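Side-chain contacts in cysteine synthase (Fusobacterium nucleatum subsp. nucleatum strain ATCC 25586, PDB 5XEM), which probably catalyses the pyridoxal-phosphate-dependent β-replacement that makes L-cysteine and acetate from O-acetyl-L-serine and hydrogen sulfide: residues 32-37 against 273-278; 93-98 against 129-134; 103-108 against 115-120; 150-155 against 233-238; 209-212 against 216-219. One frame throughout, in Å; residues are numbered along the deposited sequence. Where two conformers were deposited one is given.

Contact 1 of 5, residues 32-37 against 273-278; sequences IYVKLE and ATFKAA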
# COMPACT_ATOMS: atom_id res chain seq x y z
N ILE A 32 17.93 2.88 -14.48
CA ILE A 32 16.94 1.86 -14.13
C ILE A 32 15.72 2.55 -13.49
O ILE A 32 15.87 3.34 -12.56
CB ILE A 32 17.47 0.80 -13.15
CG1 ILE A 32 18.72 0.12 -13.73
CG2 ILE A 32 16.39 -0.25 -12.88
CD1 ILE A 32 19.29 -1.01 -12.88
N TYR A 33 14.56 2.27 -14.06
CA TYR A 33 13.26 2.77 -13.57
C TYR A 33 12.46 1.58 -13.07
O TYR A 33 12.40 0.55 -13.75
CB TYR A 33 12.49 3.42 -14.71
CG TYR A 33 13.16 4.64 -15.27
CD1 TYR A 33 12.94 5.90 -14.71
CD2 TYR A 33 14.02 4.55 -16.36
CE1 TYR A 33 13.57 7.02 -15.21
CE2 TYR A 33 14.64 5.68 -16.89
CZ TYR A 33 14.42 6.90 -16.30
OH TYR A 33 15.03 8.02 -16.81
N VAL A 34 11.85 1.71 -11.90
CA VAL A 34 11.05 0.62 -11.34
C VAL A 34 9.58 1.04 -11.46
O VAL A 34 9.20 2.13 -11.04
CB VAL A 34 11.44 0.35 -9.88
CG1 VAL A 34 10.59 -0.76 -9.26
CG2 VAL A 34 12.93 -0.01 -9.79
N LYS A 35 8.78 0.17 -12.05
CA LYS A 35 7.35 0.42 -12.17
C LYS A 35 6.69 -0.22 -10.95
O LYS A 35 6.77 -1.45 -10.77
CB LYS A 35 6.79 -0.13 -13.46
CG LYS A 35 5.32 0.29 -13.65
CD LYS A 35 4.85 0.26 -15.07
CE LYS A 35 3.38 0.61 -15.23
NZ LYS A 35 3.07 2.04 -14.93
N LEU A 36 6.13 0.61 -10.08
CA LEU A 36 5.70 0.17 -8.74
C LEU A 36 4.27 -0.32 -8.75
O LEU A 36 3.35 0.44 -8.49
CB LEU A 36 5.87 1.29 -7.74
CG LEU A 36 7.32 1.79 -7.50
CD1 LEU A 36 7.31 3.05 -6.59
CD2 LEU A 36 8.17 0.67 -6.92
N GLU A 37 4.08 -1.60 -9.07
CA GLU A 37 2.73 -2.16 -9.12
C GLU A 37 2.15 -2.38 -7.72
O GLU A 37 0.96 -2.65 -7.56
CB GLU A 37 2.70 -3.44 -9.94
CG GLU A 37 3.07 -3.18 -11.39
CD GLU A 37 1.95 -2.48 -12.12
OE1 GLU A 37 0.82 -3.02 -12.11
OE2 GLU A 37 2.19 -1.40 -12.71
N ALA A 273 14.32 -9.92 -6.58
CA ALA A 273 14.84 -10.87 -7.58
C ALA A 273 14.98 -10.24 -8.96
O ALA A 273 16.05 -10.35 -9.60
CB ALA A 273 13.94 -12.09 -7.63
N THR A 274 13.92 -9.55 -9.41
CA THR A 274 13.87 -8.93 -10.72
C THR A 274 14.85 -7.76 -10.83
O THR A 274 15.57 -7.62 -11.84
CB THR A 274 12.43 -8.49 -11.06
OG1 THR A 274 11.57 -9.61 -10.92
CG2 THR A 274 12.32 -7.92 -12.47
N PHE A 275 14.92 -6.98 -9.76
CA PHE A 275 15.83 -5.87 -9.70
C PHE A 275 17.27 -6.36 -9.68
O PHE A 275 18.12 -5.79 -10.34
CB PHE A 275 15.56 -4.97 -8.48
CG PHE A 275 16.32 -3.70 -8.53
CD1 PHE A 275 15.88 -2.65 -9.32
CD2 PHE A 275 17.51 -3.55 -7.83
CE1 PHE A 275 16.59 -1.48 -9.39
CE2 PHE A 275 18.24 -2.37 -7.90
CZ PHE A 275 17.77 -1.34 -8.68
N LYS A 276 17.55 -7.43 -8.96
CA LYS A 276 18.91 -7.98 -8.91
C LYS A 276 19.32 -8.48 -10.30
O LYS A 276 20.45 -8.22 -10.76
CB LYS A 276 18.98 -9.09 -7.86
CG LYS A 276 20.22 -9.96 -7.93
CD LYS A 276 21.51 -9.20 -7.68
CE LYS A 276 22.67 -10.20 -7.67
NZ LYS A 276 23.93 -9.52 -8.09
N ALA A 277 18.41 -9.16 -10.98
CA ALA A 277 18.66 -9.63 -12.34
C ALA A 277 18.90 -8.45 -13.26
O ALA A 277 19.75 -8.51 -14.18
CB ALA A 277 17.49 -10.46 -12.84
N ALA A 278 18.17 -7.35 -13.05
CA ALA A 278 18.36 -6.14 -13.85
C ALA A 278 19.69 -5.49 -13.60
O ALA A 278 20.29 -4.94 -14.54
CB ALA A 278 17.24 -5.13 -13.60

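Contact 2 of 5, residues 93-98 against 129-134; sequences KIVMPD and EKLEEL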
# COMPACT_ATOMS: atom_id res chain seq x y z
N LYS A 93 -14.03 -18.02 -3.76
CA LYS A 93 -13.29 -19.08 -3.08
C LYS A 93 -11.91 -19.14 -3.71
O LYS A 93 -11.78 -19.11 -4.93
CB LYS A 93 -14.00 -20.43 -3.22
CG LYS A 93 -15.40 -20.50 -2.64
CD LYS A 93 -15.92 -21.93 -2.66
CE LYS A 93 -17.31 -22.00 -2.06
NZ LYS A 93 -17.67 -23.38 -1.61
N ILE A 94 -10.87 -19.19 -2.87
CA ILE A 94 -9.51 -19.21 -3.32
C ILE A 94 -8.81 -20.46 -2.77
O ILE A 94 -9.05 -20.85 -1.63
CB ILE A 94 -8.77 -17.94 -2.87
CG1 ILE A 94 -9.30 -16.71 -3.64
CG2 ILE A 94 -7.28 -18.12 -2.98
CD1 ILE A 94 -8.95 -16.68 -5.09
N VAL A 95 -8.00 -21.08 -3.60
CA VAL A 95 -7.13 -22.19 -3.18
C VAL A 95 -5.71 -21.74 -3.28
O VAL A 95 -5.28 -21.24 -4.34
CB VAL A 95 -7.30 -23.46 -4.03
CG1 VAL A 95 -6.46 -24.59 -3.45
CG2 VAL A 95 -8.78 -23.86 -4.08
N MET A 96 -4.95 -21.93 -2.20
CA MET A 96 -3.57 -21.45 -2.12
C MET A 96 -2.69 -22.46 -1.39
O MET A 96 -3.19 -23.20 -0.55
CB MET A 96 -3.55 -20.12 -1.35
CG MET A 96 -2.22 -19.37 -1.36
SD MET A 96 -2.34 -17.74 -0.60
CE MET A 96 -3.01 -18.23 0.99
N PRO A 97 -1.38 -22.46 -1.69
CA PRO A 97 -0.48 -23.30 -0.89
C PRO A 97 -0.32 -22.76 0.54
O PRO A 97 -0.21 -21.55 0.73
CB PRO A 97 0.86 -23.18 -1.61
CG PRO A 97 0.55 -22.68 -2.97
CD PRO A 97 -0.65 -21.79 -2.77
N ASP A 98 -0.26 -23.68 1.51
CA ASP A 98 0.01 -23.33 2.91
C ASP A 98 1.43 -22.82 3.24
O ASP A 98 1.69 -22.50 4.39
CB ASP A 98 -0.36 -24.52 3.82
CG ASP A 98 0.51 -25.77 3.58
OD1 ASP A 98 1.62 -25.64 3.01
OD2 ASP A 98 0.08 -26.87 3.97
N GLU A 129 -5.63 -28.81 -8.91
CA GLU A 129 -6.32 -30.08 -8.73
C GLU A 129 -7.47 -29.95 -7.72
O GLU A 129 -8.55 -30.51 -7.92
CB GLU A 129 -5.35 -31.18 -8.31
CG GLU A 129 -4.38 -31.58 -9.43
CD GLU A 129 -3.32 -32.57 -8.97
OE1 GLU A 129 -3.22 -32.82 -7.75
OE2 GLU A 129 -2.56 -33.07 -9.83
N LYS A 130 -7.26 -29.18 -6.65
CA LYS A 130 -8.30 -28.98 -5.65
C LYS A 130 -9.54 -28.26 -6.25
O LYS A 130 -10.68 -28.49 -5.80
CB LYS A 130 -7.74 -28.20 -4.46
CG LYS A 130 -8.71 -27.94 -3.32
CD LYS A 130 -9.08 -29.22 -2.58
CE LYS A 130 -9.85 -28.90 -1.31
NZ LYS A 130 -10.09 -30.12 -0.47
N LEU A 131 -9.32 -27.41 -7.25
CA LEU A 131 -10.45 -26.70 -7.87
C LEU A 131 -11.50 -27.67 -8.40
O LEU A 131 -12.71 -27.37 -8.35
CB LEU A 131 -10.01 -25.78 -9.02
CG LEU A 131 -9.06 -24.64 -8.70
CD1 LEU A 131 -8.81 -23.80 -9.94
CD2 LEU A 131 -9.59 -23.76 -7.57
N GLU A 132 -11.06 -28.86 -8.85
CA GLU A 132 -11.98 -29.85 -9.41
C GLU A 132 -13.04 -30.25 -8.42
O GLU A 132 -14.23 -30.35 -8.77
CB GLU A 132 -11.22 -31.10 -9.92
CG GLU A 132 -10.28 -30.81 -11.08
CD GLU A 132 -11.00 -30.07 -12.20
OE1 GLU A 132 -12.14 -30.46 -12.51
OE2 GLU A 132 -10.44 -29.07 -12.72
N GLU A 133 -12.62 -30.46 -7.18
CA GLU A 133 -13.51 -30.72 -6.05
C GLU A 133 -14.45 -29.54 -5.74
O GLU A 133 -15.64 -29.73 -5.53
CB GLU A 133 -12.59 -31.06 -4.87
CG GLU A 133 -13.19 -31.43 -3.54
CD GLU A 133 -12.08 -31.80 -2.55
OE1 GLU A 133 -11.11 -32.49 -2.94
OE2 GLU A 133 -12.15 -31.36 -1.38
N LEU A 134 -13.94 -28.32 -5.72
CA LEU A 134 -14.80 -27.18 -5.44
C LEU A 134 -15.87 -27.00 -6.54
O LEU A 134 -17.00 -26.60 -6.26
CB LEU A 134 -13.97 -25.92 -5.29
CG LEU A 134 -12.87 -25.96 -4.22
CD1 LEU A 134 -12.19 -24.60 -4.12
CD2 LEU A 134 -13.45 -26.41 -2.88

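Contact 3 of 5, residues 103-108 against 115-120; sequences ERIQLM and VILTDG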
# COMPACT_ATOMS: atom_id res chain seq x y z
N GLU A 103 0.42 -13.37 5.93
CA GLU A 103 -0.33 -12.14 5.66
C GLU A 103 -1.31 -12.35 4.49
O GLU A 103 -2.37 -11.75 4.46
CB GLU A 103 0.60 -10.95 5.38
CG GLU A 103 1.44 -10.50 6.57
CD GLU A 103 2.85 -11.06 6.55
OE1 GLU A 103 3.00 -12.28 6.36
OE2 GLU A 103 3.81 -10.27 6.73
N ARG A 104 -0.96 -13.23 3.54
CA ARG A 104 -1.82 -13.45 2.37
C ARG A 104 -3.21 -13.98 2.76
O ARG A 104 -4.21 -13.49 2.24
CB ARG A 104 -1.13 -14.38 1.35
CG ARG A 104 0.12 -13.78 0.69
CD ARG A 104 0.82 -14.88 -0.13
NE ARG A 104 2.02 -14.52 -0.91
CZ ARG A 104 2.07 -13.61 -1.88
NH1 ARG A 104 1.00 -12.87 -2.18
NH2 ARG A 104 3.19 -13.41 -2.55
N ILE A 105 -3.29 -14.97 3.66
CA ILE A 105 -4.58 -15.54 4.07
C ILE A 105 -5.42 -14.49 4.79
O ILE A 105 -6.61 -14.39 4.58
CB ILE A 105 -4.47 -16.74 5.05
CG1 ILE A 105 -3.72 -17.93 4.46
CG2 ILE A 105 -5.85 -17.29 5.40
CD1 ILE A 105 -3.61 -19.09 5.45
N GLN A 106 -4.76 -13.71 5.64
CA GLN A 106 -5.41 -12.62 6.38
C GLN A 106 -5.94 -11.55 5.48
O GLN A 106 -7.05 -11.05 5.71
CB GLN A 106 -4.43 -12.00 7.37
CG GLN A 106 -4.16 -12.89 8.56
CD GLN A 106 -5.39 -13.06 9.41
OE1 GLN A 106 -6.16 -14.00 9.20
NE2 GLN A 106 -5.60 -12.14 10.35
N LEU A 107 -5.15 -11.16 4.49
CA LEU A 107 -5.54 -10.11 3.57
C LEU A 107 -6.76 -10.59 2.85
O LEU A 107 -7.74 -9.88 2.78
CB LEU A 107 -4.43 -9.76 2.57
CG LEU A 107 -3.30 -8.88 3.09
CD1 LEU A 107 -2.07 -8.98 2.19
CD2 LEU A 107 -3.76 -7.44 3.23
N MET A 108 -6.71 -11.82 2.32
CA MET A 108 -7.82 -12.34 1.55
C MET A 108 -9.09 -12.47 2.36
O MET A 108 -10.16 -12.05 1.90
CB MET A 108 -7.48 -13.67 0.84
CG MET A 108 -6.84 -13.41 -0.52
SD MET A 108 -6.35 -14.95 -1.30
CE MET A 108 -4.83 -15.27 -0.41
N VAL A 115 -10.83 -19.14 2.00
CA VAL A 115 -9.48 -19.55 1.62
C VAL A 115 -9.32 -21.03 1.97
O VAL A 115 -9.57 -21.43 3.10
CB VAL A 115 -8.38 -18.70 2.30
CG1 VAL A 115 -6.98 -19.20 1.93
CG2 VAL A 115 -8.53 -17.22 1.93
N ILE A 116 -8.95 -21.84 0.98
CA ILE A 116 -8.76 -23.29 1.13
C ILE A 116 -7.28 -23.56 0.84
O ILE A 116 -6.74 -23.04 -0.16
CB ILE A 116 -9.64 -24.06 0.14
CG1 ILE A 116 -11.11 -23.89 0.51
CG2 ILE A 116 -9.26 -25.54 0.11
CD1 ILE A 116 -12.04 -23.98 -0.65
N LEU A 117 -6.63 -24.33 1.70
CA LEU A 117 -5.19 -24.51 1.61
C LEU A 117 -4.85 -25.90 1.12
O LEU A 117 -5.54 -26.85 1.45
CB LEU A 117 -4.53 -24.32 2.98
CG LEU A 117 -4.74 -22.97 3.65
CD1 LEU A 117 -4.15 -22.99 5.06
CD2 LEU A 117 -4.14 -21.86 2.81
N THR A 118 -3.79 -25.99 0.33
CA THR A 118 -3.23 -27.28 -0.05
C THR A 118 -1.77 -27.35 0.39
O THR A 118 -1.11 -26.33 0.65
CB THR A 118 -3.32 -27.49 -1.58
OG1 THR A 118 -2.70 -26.39 -2.24
CG2 THR A 118 -4.78 -27.60 -2.01
N ASP A 119 -1.26 -28.57 0.41
CA ASP A 119 0.11 -28.83 0.81
C ASP A 119 1.08 -28.07 -0.09
O ASP A 119 1.18 -28.33 -1.29
CB ASP A 119 0.36 -30.35 0.73
CG ASP A 119 1.52 -30.81 1.55
OD1 ASP A 119 2.50 -30.04 1.68
OD2 ASP A 119 1.46 -31.95 2.07
N GLY A 120 1.83 -27.14 0.49
CA GLY A 120 2.78 -26.33 -0.27
C GLY A 120 3.90 -27.07 -0.98
O GLY A 120 4.41 -26.59 -2.01

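Contact 4 of 5, residues 150-155 against 233-238; sequences VNNPKA and PAVYDG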
# COMPACT_ATOMS: atom_id res chain seq x y z
N VAL A 150 -6.21 -15.62 -21.59
CA VAL A 150 -5.47 -14.58 -22.33
C VAL A 150 -5.70 -13.18 -21.81
O VAL A 150 -4.90 -12.29 -22.07
CB VAL A 150 -5.72 -14.57 -23.85
CG1 VAL A 150 -5.31 -15.93 -24.42
CG2 VAL A 150 -7.15 -14.22 -24.17
N ASN A 151 -6.77 -12.97 -21.05
CA ASN A 151 -7.00 -11.67 -20.44
C ASN A 151 -5.98 -11.29 -19.36
O ASN A 151 -5.93 -10.11 -18.94
CB ASN A 151 -8.42 -11.56 -19.89
CG ASN A 151 -9.46 -11.52 -21.00
OD1 ASN A 151 -9.27 -10.79 -21.98
ND2 ASN A 151 -10.51 -12.33 -20.89
N ASN A 152 -5.19 -12.26 -18.90
CA ASN A 152 -4.00 -11.97 -18.08
C ASN A 152 -2.96 -11.17 -18.91
O ASN A 152 -2.80 -9.95 -18.71
CB ASN A 152 -3.51 -13.30 -17.43
CG ASN A 152 -2.15 -13.21 -16.80
OD1 ASN A 152 -1.45 -12.19 -16.84
ND2 ASN A 152 -1.75 -14.35 -16.20
N PRO A 153 -2.30 -11.80 -19.90
CA PRO A 153 -1.35 -10.99 -20.69
C PRO A 153 -1.99 -9.80 -21.41
O PRO A 153 -1.36 -8.74 -21.54
CB PRO A 153 -0.73 -11.99 -21.68
CG PRO A 153 -1.61 -13.17 -21.65
CD PRO A 153 -2.29 -13.21 -20.30
N LYS A 154 -3.24 -9.93 -21.87
CA LYS A 154 -3.86 -8.77 -22.55
C LYS A 154 -4.05 -7.53 -21.66
O LYS A 154 -3.99 -6.42 -22.14
CB LYS A 154 -5.20 -9.13 -23.20
CG LYS A 154 -5.02 -10.06 -24.39
CD LYS A 154 -6.32 -10.52 -25.04
CE LYS A 154 -7.13 -9.34 -25.54
NZ LYS A 154 -7.73 -8.68 -24.34
N ALA A 155 -4.28 -7.72 -20.36
CA ALA A 155 -4.40 -6.60 -19.44
C ALA A 155 -3.12 -5.76 -19.45
O ALA A 155 -3.17 -4.53 -19.56
CB ALA A 155 -4.72 -7.10 -18.01
N PRO A 233 3.13 -22.39 -18.23
CA PRO A 233 1.75 -21.92 -18.45
C PRO A 233 1.48 -21.45 -19.87
O PRO A 233 2.37 -20.95 -20.51
CB PRO A 233 1.60 -20.76 -17.45
CG PRO A 233 2.71 -20.97 -16.46
CD PRO A 233 3.84 -21.57 -17.24
N ALA A 234 0.25 -21.64 -20.35
CA ALA A 234 -0.14 -21.26 -21.71
C ALA A 234 0.05 -19.78 -21.98
O ALA A 234 0.32 -19.38 -23.12
CB ALA A 234 -1.61 -21.64 -21.94
N VAL A 235 -0.08 -18.94 -20.95
CA VAL A 235 0.06 -17.50 -21.14
C VAL A 235 1.49 -16.97 -21.22
O VAL A 235 1.68 -15.80 -21.51
CB VAL A 235 -0.72 -16.68 -20.08
CG1 VAL A 235 -2.22 -16.96 -20.23
CG2 VAL A 235 -0.23 -17.01 -18.67
N TYR A 236 2.49 -17.82 -20.98
CA TYR A 236 3.87 -17.44 -21.18
C TYR A 236 4.23 -17.59 -22.65
O TYR A 236 4.01 -18.67 -23.23
CB TYR A 236 4.81 -18.33 -20.34
CG TYR A 236 6.26 -18.04 -20.59
CD1 TYR A 236 6.83 -16.86 -20.17
CD2 TYR A 236 7.07 -18.95 -21.32
CE1 TYR A 236 8.15 -16.59 -20.40
CE2 TYR A 236 8.39 -18.67 -21.57
CZ TYR A 236 8.94 -17.48 -21.12
OH TYR A 236 10.26 -17.18 -21.36
N ASP A 237 4.79 -16.54 -23.22
CA ASP A 237 5.25 -16.56 -24.61
C ASP A 237 6.77 -16.42 -24.70
O ASP A 237 7.33 -15.33 -24.70
CB ASP A 237 4.54 -15.49 -25.44
CG ASP A 237 4.95 -15.53 -26.92
OD1 ASP A 237 5.70 -16.46 -27.30
OD2 ASP A 237 4.52 -14.63 -27.68
N GLY A 238 7.45 -17.57 -24.79
CA GLY A 238 8.91 -17.61 -24.73
C GLY A 238 9.58 -17.06 -25.98
O GLY A 238 10.77 -16.78 -25.97

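Contact 5 of 5, residues 209-212 against 216-219; sequences SPLL and YIGP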
# COMPACT_ATOMS: atom_id res chain seq x y z
N SER A 209 14.66 -22.83 -9.15
CA SER A 209 13.61 -23.49 -9.91
C SER A 209 13.65 -23.06 -11.36
O SER A 209 12.71 -22.45 -11.88
CB SER A 209 12.24 -23.23 -9.30
OG SER A 209 11.32 -24.19 -9.82
N PRO A 210 14.71 -23.48 -12.06
CA PRO A 210 15.06 -22.97 -13.36
C PRO A 210 14.40 -23.74 -14.49
O PRO A 210 15.09 -24.32 -15.36
CB PRO A 210 16.56 -23.15 -13.36
CG PRO A 210 16.74 -24.45 -12.69
CD PRO A 210 15.71 -24.47 -11.61
N LEU A 211 13.07 -23.69 -14.53
CA LEU A 211 12.31 -24.46 -15.49
C LEU A 211 12.63 -24.06 -16.93
O LEU A 211 12.85 -24.94 -17.79
CB LEU A 211 10.79 -24.40 -15.24
CG LEU A 211 9.91 -25.19 -16.20
CD1 LEU A 211 10.36 -26.64 -16.25
CD2 LEU A 211 8.42 -25.09 -15.82
N LEU A 212 12.61 -22.76 -17.20
CA LEU A 212 12.80 -22.24 -18.55
C LEU A 212 14.23 -22.41 -19.02
O LEU A 212 14.48 -22.67 -20.22
CB LEU A 212 12.43 -20.76 -18.64
CG LEU A 212 10.98 -20.37 -18.24
CD1 LEU A 212 10.77 -18.86 -18.39
CD2 LEU A 212 9.98 -21.13 -19.09
N TYR A 216 14.06 -28.02 -15.24
CA TYR A 216 13.63 -28.70 -14.01
C TYR A 216 13.18 -27.69 -13.00
O TYR A 216 13.52 -26.51 -13.11
CB TYR A 216 14.75 -29.57 -13.38
CG TYR A 216 15.96 -28.82 -12.81
CD1 TYR A 216 15.93 -28.24 -11.55
CD2 TYR A 216 17.17 -28.75 -13.53
CE1 TYR A 216 17.05 -27.60 -11.02
CE2 TYR A 216 18.28 -28.10 -13.01
CZ TYR A 216 18.22 -27.52 -11.76
OH TYR A 216 19.32 -26.84 -11.23
N ILE A 217 12.41 -28.16 -12.03
CA ILE A 217 11.94 -27.32 -10.95
C ILE A 217 12.52 -27.76 -9.59
O ILE A 217 13.03 -28.87 -9.41
CB ILE A 217 10.39 -27.23 -10.89
CG1 ILE A 217 9.75 -28.58 -10.57
CG2 ILE A 217 9.84 -26.63 -12.18
CD1 ILE A 217 8.33 -28.46 -10.05
N GLY A 218 12.43 -26.86 -8.63
CA GLY A 218 12.97 -27.09 -7.32
C GLY A 218 12.34 -26.11 -6.35
O GLY A 218 11.56 -25.26 -6.75
N PRO A 219 12.71 -26.21 -5.07
CA PRO A 219 12.19 -25.29 -4.07
C PRO A 219 12.83 -23.92 -4.20
O PRO A 219 14.02 -23.79 -4.53
CB PRO A 219 12.58 -25.98 -2.76
CG PRO A 219 13.88 -26.63 -3.08
CD PRO A 219 13.80 -27.04 -4.54

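Contact 1 of 5, residues 32-37 against 273-278
I32, near the start of strand 31-36, sets its CG2 methyl against the ring of F275, 3.7 Å from F275 CE1. That methyl lies anti to the backbone N, while CG1 runs the other way and carries CD1 over the helix backbone, 4.4 Å from A278 O. The small A278 lets the helix come close beneath the isoleucine. Y33 has its side chain on the other side of the strand, where it packs on L6 of the second subunit.

V34 returns to the helix side, and its CG2 meets the same ring atom, 4.0 Å from F275 CE1, the side chains crossing at about a right angle. The strand belongs to the mixed sheet of the larger lobe of this fold-type II enzyme, and helix 269-284 packs against the sheet almost antiparallel to it, the axes of segments 32-36 and 273-278 passing 10.7 Å apart at 163°. F275 bridges that gap because its CG is anti to the backbone N (chi1 -170°), which sends the long flat ring out to the two branched residues. I22 of a loop and M255 and L259 of helix 249-263 pack on the same ring. Beyond V34, K35 NZ turns to E163.

Contact 2 of 5, residues 93-98 against 129-134
Apolar contact across the pair is centred on V95, whose two methyls divide the helix surface between them. CG2 takes the leucines: L134 CD1 comes to 3.5 Å from V95 CG2, a tight approach for two methyl carbons, and L131 CD2 stands 3.6 Å from the same atom. L134 crosses the valine obliquely, whereas L131 slides past it in the opposite direction. The other methyl, CG1, lies anti to the backbone N (chi1 -175°) and reaches the start of the lysine chain, 4.0 Å from K130 CB. A β-branched valine suits the strand here, since its compact fork serves three residues on the strand-facing side of the helix, and the leucines supply the longer reach.

The helix, 123-136, covers one side of the parallel four-stranded sheet at the core of the smaller lobe of the enzyme, an α/β layer in which strand 92-97 is an inner strand. The axes of segments 93-97 and 129-134 pass 9.2 Å apart at 152°, so the two are nearly antiparallel. L131 and L134 also touch I70 of the adjoining strand 68-72, and L134 with K130 reaches I116 of strand 114-118.

Charged interactions stay at the margin. K130 packs by its aliphatic CB and CG, then bends at chi2 (69°) to carry the ammonium away from the valine; K130 NZ forms a salt bridge with E133 OE2 at 2.6 Å, meeting the carboxylate from above its plane. K93, near the start of the strand, pairs its NZ with E138.

Contact 3 of 5, residues 103-108 against 115-120
I105 and M108, one turn apart on helix 103-110, lie against V115 and L117 of the strand that follows. The elements belong to a β-α-β unit in which strand 92-97 leads through the helix to parallel strand 114-118 at the sheet's edge. Segments 103-108 and 115-118 run nearly antiparallel (157°), their axes 9.9 Å apart.

V115 sits between the two helix residues and gives one methyl to each: V115 CG1 is 4.1 Å from I105 CG2, and V115 CG2 is 3.9 Å from M108 CB. The valine's CG1 is anti to its backbone N (chi1 178°), which spreads the pair across the helix surface. I105 uses its other branch further along the strand. There I105 CD1 and the leucine fork meet tip to tip, 3.9 Å from L117 CD2 and 4.0 Å from L117 CD1, at the outer margin of the contact where L117 is exposed. Branched aliphatic chains fit such a place, since they fill the space between helix and strand without any polar atom to satisfy.

In the next shell, M96 of the neighbouring strand backs both I105 and M108, while I94 and I79 also pack on M108. The helix is fixed at its polar positions as well: E103 OE2 accepts the backbone N-H of S305, and Q106 NE2 donates to the carbonyl oxygen of L304 of the second subunit. R104 makes a weak hydrogen bond to N76, a residue that binds pyridoxal phosphate. Toward the end of the helix, M108 O accepts a hydrogen bond from T113 OG1.

Contact 4 of 5, residues 150-155 against 233-238
The backbone approaches where V235, the third residue of a type I β turn from P233 to Y236, faces the N-terminal end of helix 151-167, with V150 CA and V235 CA 6.4 Å apart.

V235 points its side chain at the helix. Its CG1, anti to the carbonyl carbon (chi1 -64°), lies across the proline ring at 3.8 Å from P153 CD, and V235 CB is as close to it. Proline is at home near the N-terminal end of a helix, where its missing N-H costs no hydrogen bond, and its rigid ring offers CG and CD as an apolar surface. The turn belongs to the long loop between helix 211-214 and strand 245-247, so the contact ties that loop to the helix beside the cofactor site.

The N152 and V235 side chains cross at about a right angle, with V235 CG2 3.9 Å from N152 ND2. N152 is buried, and its amide nitrogen has two acceptors: the carbonyl oxygen of Q146 and the hydroxyl of T181. These two bonds fix the rotation of the amide. V235 also packs on T181, next to G180 and G182, which with T181 bind the cofactor.

Contact 5 of 5, residues 209-212 against 216-219
S209 carries its OG anti to the backbone N (chi1 -163°), and Y216 holds its ring between its own N and carbonyl carbon; the first torsion brings the hydroxyl to the returning chain, the second folds the ring back over P210. The motif is a tight reversal: P210 is the centre of an inverse γ turn and the N-cap of the short helix 211-214, after which the chain doubles back, so that S209 lies beside I217 and L211 beside Y216.

P210 and Y216 make a CH-π contact. P210 CG stands over one face of the ring, 3.8 Å from the centroid of Y216 and 23° off the normal, displaced toward the rim near CZ and CE1. A proline ring suits a CH-π contact, its C-H groups lying against the electron-rich face of tyrosine. L211 lies side by side with I217, both pointing the same way, and L211 CB is 3.9 Å from I217 CG2. The isoleucine's longer branch leads away from the leucine.

Outside the pair, L211 packs on M227, while L212 gives its backbone N-H to E205 and touches Y236. Serine fits its place by being small and able to accept: G218, with no side chain, brings its backbone to the hydroxyl, and G218 N donates to S209 OG at 3.1 Å, a fairly straight bond of 162°.

How the contacts relate
Along the chain, contact 1 joins the most distant segments and encloses all the others; contact 3 lies within the span of contact 2, and contact 5 within that of contact 4. Contacts 2 and 3, with centres about 10 Å apart, share the parallel four-stranded sheet: strands 92-97 and 114-118 are neighbours, probably hydrogen-bonded from I94 O to I116 N, and the helices cover its two sides. Contact 1 stands across the chain's centre from them, about 31 Å from contact 2 between centres, on the mixed six-stranded sheet. Contacts 4 and 5 meet where Y236 of the loop before strand 245-247 packs on L212 of helix 211-214. Together the contacts sample both lobes flanking the cofactor.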